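Local atomic coordinates of guanidinopropionase (Pseudomonas aeruginosa, PDB entry 3NIQ), a protein that hydrolyses 3-guanidinopropanoate to beta-alanine and urea, using two manganese ions in each subunit of a homohexamer. Residues S238-V243 with D281-S286. Numbering follows the deposited sequence.
Sequences SFDVDV and DVVEVS. With MN (manganese (II) ion), chain E; MN (manganese (II) ion), chain D.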
ATOM      1  N   SER A 238       5.129 -17.431  25.315  1.00 15.94           N
ATOM      2  CA  SER A 238       5.218 -17.409  23.885  1.00 17.32           C
ATOM      3  C   SER A 238       4.021 -16.636  23.308  1.00 17.39           C
ATOM      4  O   SER A 238       2.864 -17.017  23.505  1.00 17.27           O
ATOM      5  CB  SER A 238       5.249 -18.843  23.355  1.00 17.17           C
ATOM      6  OG  SER A 238       5.341 -18.844  21.949  1.00 19.39           O
ATOM      7  N   PHE A 239       4.318 -15.576  22.563  1.00 16.73           N
ATOM      8  CA  PHE A 239       3.289 -14.672  22.070  1.00 15.76           C
ATOM      9  C   PHE A 239       3.201 -14.714  20.536  1.00 16.52           C
ATOM     10  O   PHE A 239       4.108 -14.234  19.838  1.00 15.93           O
ATOM     11  CB  PHE A 239       3.607 -13.243  22.553  1.00 15.80           C
ATOM     12  CG  PHE A 239       2.495 -12.267  22.309  1.00 19.00           C
ATOM     13  CD1 PHE A 239       1.516 -12.048  23.277  1.00 19.08           C
ATOM     14  CD2 PHE A 239       2.416 -11.573  21.096  1.00 19.15           C
ATOM     15  CE1 PHE A 239       0.455 -11.136  23.044  1.00 18.98           C
ATOM     16  CE2 PHE A 239       1.364 -10.680  20.844  1.00 16.73           C
ATOM     17  CZ  PHE A 239       0.389 -10.452  21.814  1.00 16.58           C
ATOM     18  N   ASP A 240       2.117 -15.288  20.020  1.00 15.00           N
ATOM     19  CA  ASP A 240       1.877 -15.344  18.590  1.00 16.14           C
ATOM     20  C   ASP A 240       0.994 -14.127  18.287  1.00 16.35           C
ATOM     21  O   ASP A 240      -0.088 -13.988  18.852  1.00 15.60           O
ATOM     22  CB  ASP A 240       1.203 -16.690  18.231  1.00 15.83           C
ATOM     23  CG  ASP A 240       0.825 -16.820  16.749  1.00 18.46           C
ATOM     24  OD1 ASP A 240       0.702 -15.800  16.031  1.00 20.23           O
ATOM     25  OD2 ASP A 240       0.615 -17.969  16.282  1.00 19.48           O
ATOM     26  N   VAL A 241       1.475 -13.232  17.428  1.00 16.44           N
ATOM     27  CA  VAL A 241       0.792 -11.970  17.212  1.00 15.18           C
ATOM     28  C   VAL A 241      -0.591 -12.176  16.608  1.00 16.33           C
ATOM     29  O   VAL A 241      -1.427 -11.297  16.702  1.00 14.75           O
ATOM     30  CB  VAL A 241       1.604 -10.946  16.367  1.00 15.36           C
ATOM     31  CG1 VAL A 241       2.925 -10.546  17.067  1.00 11.58           C
ATOM     32  CG2 VAL A 241       1.863 -11.470  14.956  1.00 14.62           C
ATOM     33  N   ASP A 242      -0.843 -13.343  16.016  1.00 16.55           N
ATOM     34  CA  ASP A 242      -2.183 -13.600  15.480  1.00 16.80           C
ATOM     35  C   ASP A 242      -3.248 -13.844  16.589  1.00 16.91           C
ATOM     36  O   ASP A 242      -4.431 -13.996  16.297  1.00 15.95           O
ATOM     37  CB  ASP A 242      -2.156 -14.697  14.369  1.00 16.14           C
ATOM     38  CG  ASP A 242      -2.003 -16.126  14.913  1.00 19.46           C
ATOM     39  OD1 ASP A 242      -2.271 -16.369  16.108  1.00 17.06           O
ATOM     40  OD2 ASP A 242      -1.603 -17.018  14.120  1.00 21.43           O
ATOM     41  N   VAL A 243      -2.833 -13.850  17.862  1.00 17.45           N
ATOM     42  CA  VAL A 243      -3.808 -13.754  18.971  1.00 16.78           C
ATOM     43  C   VAL A 243      -4.586 -12.427  18.863  1.00 17.39           C
ATOM     44  O   VAL A 243      -5.770 -12.346  19.200  1.00 17.14           O
ATOM     45  CB  VAL A 243      -3.142 -13.842  20.355  1.00 17.59           C
ATOM     46  CG1 VAL A 243      -2.368 -12.564  20.696  1.00 15.59           C
ATOM     47  CG2 VAL A 243      -4.183 -14.179  21.443  1.00 16.80           C
ATOM     48  N   ASP A 281       9.093 -15.451  23.698  1.00 17.67           N
ATOM     49  CA  ASP A 281       9.245 -15.111  22.301  1.00 17.55           C
ATOM     50  C   ASP A 281       8.011 -14.387  21.754  1.00 17.68           C
ATOM     51  O   ASP A 281       6.929 -14.434  22.360  1.00 16.54           O
ATOM     52  CB  ASP A 281       9.602 -16.348  21.438  1.00 16.84           C
ATOM     53  CG  ASP A 281       8.547 -17.442  21.506  1.00 17.98           C
ATOM     54  OD1 ASP A 281       7.345 -17.112  21.487  1.00 17.65           O
ATOM     55  OD2 ASP A 281       8.922 -18.642  21.551  1.00 19.90           O
ATOM     56  N   VAL A 282       8.208 -13.728  20.608  1.00 16.84           N
ATOM     57  CA  VAL A 282       7.152 -13.037  19.873  1.00 16.88           C
ATOM     58  C   VAL A 282       7.246 -13.567  18.454  1.00 16.32           C
ATOM     59  O   VAL A 282       8.229 -13.309  17.757  1.00 16.07           O
ATOM     60  CB  VAL A 282       7.371 -11.505  19.859  1.00 17.20           C
ATOM     61  CG1 VAL A 282       6.285 -10.827  19.062  1.00 17.40           C
ATOM     62  CG2 VAL A 282       7.382 -10.934  21.298  1.00 17.99           C
ATOM     63  N   VAL A 283       6.252 -14.340  18.028  1.00 15.90           N
ATOM     64  CA  VAL A 283       6.388 -15.052  16.751  1.00 15.20           C
ATOM     65  C   VAL A 283       5.283 -14.672  15.782  1.00 14.82           C
ATOM     66  O   VAL A 283       4.327 -14.044  16.188  1.00 14.77           O
ATOM     67  CB  VAL A 283       6.374 -16.580  16.959  1.00 15.34           C
ATOM     68  CG1 VAL A 283       7.562 -16.990  17.801  1.00 15.19           C
ATOM     69  CG2 VAL A 283       5.024 -17.055  17.589  1.00 13.35           C
ATOM     70  N   GLU A 284       5.481 -15.038  14.514  1.00 15.56           N
ATOM     71  CA  GLU A 284       4.512 -14.916  13.405  1.00 15.51           C
ATOM     72  C   GLU A 284       4.335 -13.483  12.872  1.00 15.79           C
ATOM     73  O   GLU A 284       3.393 -13.218  12.118  1.00 16.00           O
ATOM     74  CB  GLU A 284       3.132 -15.561  13.748  1.00 14.08           C
ATOM     75  CG  GLU A 284       3.153 -17.072  14.040  1.00 17.20           C
ATOM     76  CD  GLU A 284       3.420 -17.929  12.798  1.00 20.42           C
ATOM     77  OE1 GLU A 284       3.540 -17.379  11.675  1.00 22.93           O
ATOM     78  OE2 GLU A 284       3.548 -19.158  12.946  1.00 18.21           O
ATOM     79  N   VAL A 285       5.222 -12.562  13.242  1.00 16.05           N
ATOM     80  CA  VAL A 285       5.260 -11.278  12.517  1.00 16.30           C
ATOM     81  C   VAL A 285       5.688 -11.533  11.073  1.00 16.59           C
ATOM     82  O   VAL A 285       6.757 -12.064  10.834  1.00 17.11           O
ATOM     83  CB  VAL A 285       6.210 -10.243  13.158  1.00 16.39           C
ATOM     84  CG1 VAL A 285       6.225  -8.938  12.336  1.00 15.74           C
ATOM     85  CG2 VAL A 285       5.761  -9.921  14.627  1.00 13.78           C
ATOM     86  N   SER A 286       4.848 -11.157  10.114  1.00 17.82           N
ATOM     87  CA  SER A 286       5.123 -11.466   8.711  1.00 17.04           C
ATOM     88  C   SER A 286       5.100 -10.181   7.858  1.00 16.71           C
ATOM     89  O   SER A 286       4.052  -9.762   7.373  1.00 15.64           O
ATOM     90  CB  SER A 286       4.135 -12.516   8.195  1.00 17.77           C
ATOM     91  OG  SER A 286       4.422 -12.875   6.853  1.00 15.93           O
TER
HETATM   92 MN    MN E1602      -1.469 -18.689  15.639  1.00 24.40          MN
HETATM   93 MN    MN D1601       1.160 -19.995  16.825  1.00 24.47          MN
HETATM   94  O   HOH W   1      -0.505 -20.654  15.195  1.00 24.87           O
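Asp-240 and Glu-284 cross at a slant where two neighbouring parallel strands end at the dinuclear manganese site. OD1 of Asp-240 rests against the aliphatic part of Glu-284, 3.3 Å from its CB, and the two carboxylate planes are turned 25° apart. A bend at chi2 (-71°) carries the glutamate head round, and its OE2 accepts a hydrogen bond from the backbone N of His-126, a manganese ligand. Asp-240 OD2 bridges the metals at 2.2 and 2.3 Å, while OD1, approached on its anti side and well out of the carboxylate plane, takes the N-H of Asp-242 at 2.9 Å, an Asx turn. Asp-242 then grips one manganese with both OD1 and OD2, and a water joins the pair of ions. On the same face, Ser-238 OG donates to the syn lone pair of Asp-281 OD1 at 2.7 Å and also bonds His-126; Asp-281 OD2 is held by Tyr-236 and Thr-129. On the opposite face, that of Phe-239 and Val-282, Val-241 CG1 touches Val-282 CG1 and Val-285 CG2 (3.8 Å to the latter), while Phe-239 slants past Val-282 under helix 294-317. The ladder from Phe-239 N to Asp-281 O and Val-283 N to Phe-239 O ends with Val-241 N to Val-283 O, nearly straight at 169°. These are the C-terminal ends of the two strands of a beta-alpha-beta unit in the arginase fold, with Asp-240 and Asp-242 as DxD ligands. The turn holds OD1, consistent with OD2 facing both ions, and the metals' positive charge probably offsets the crowding of carboxylates.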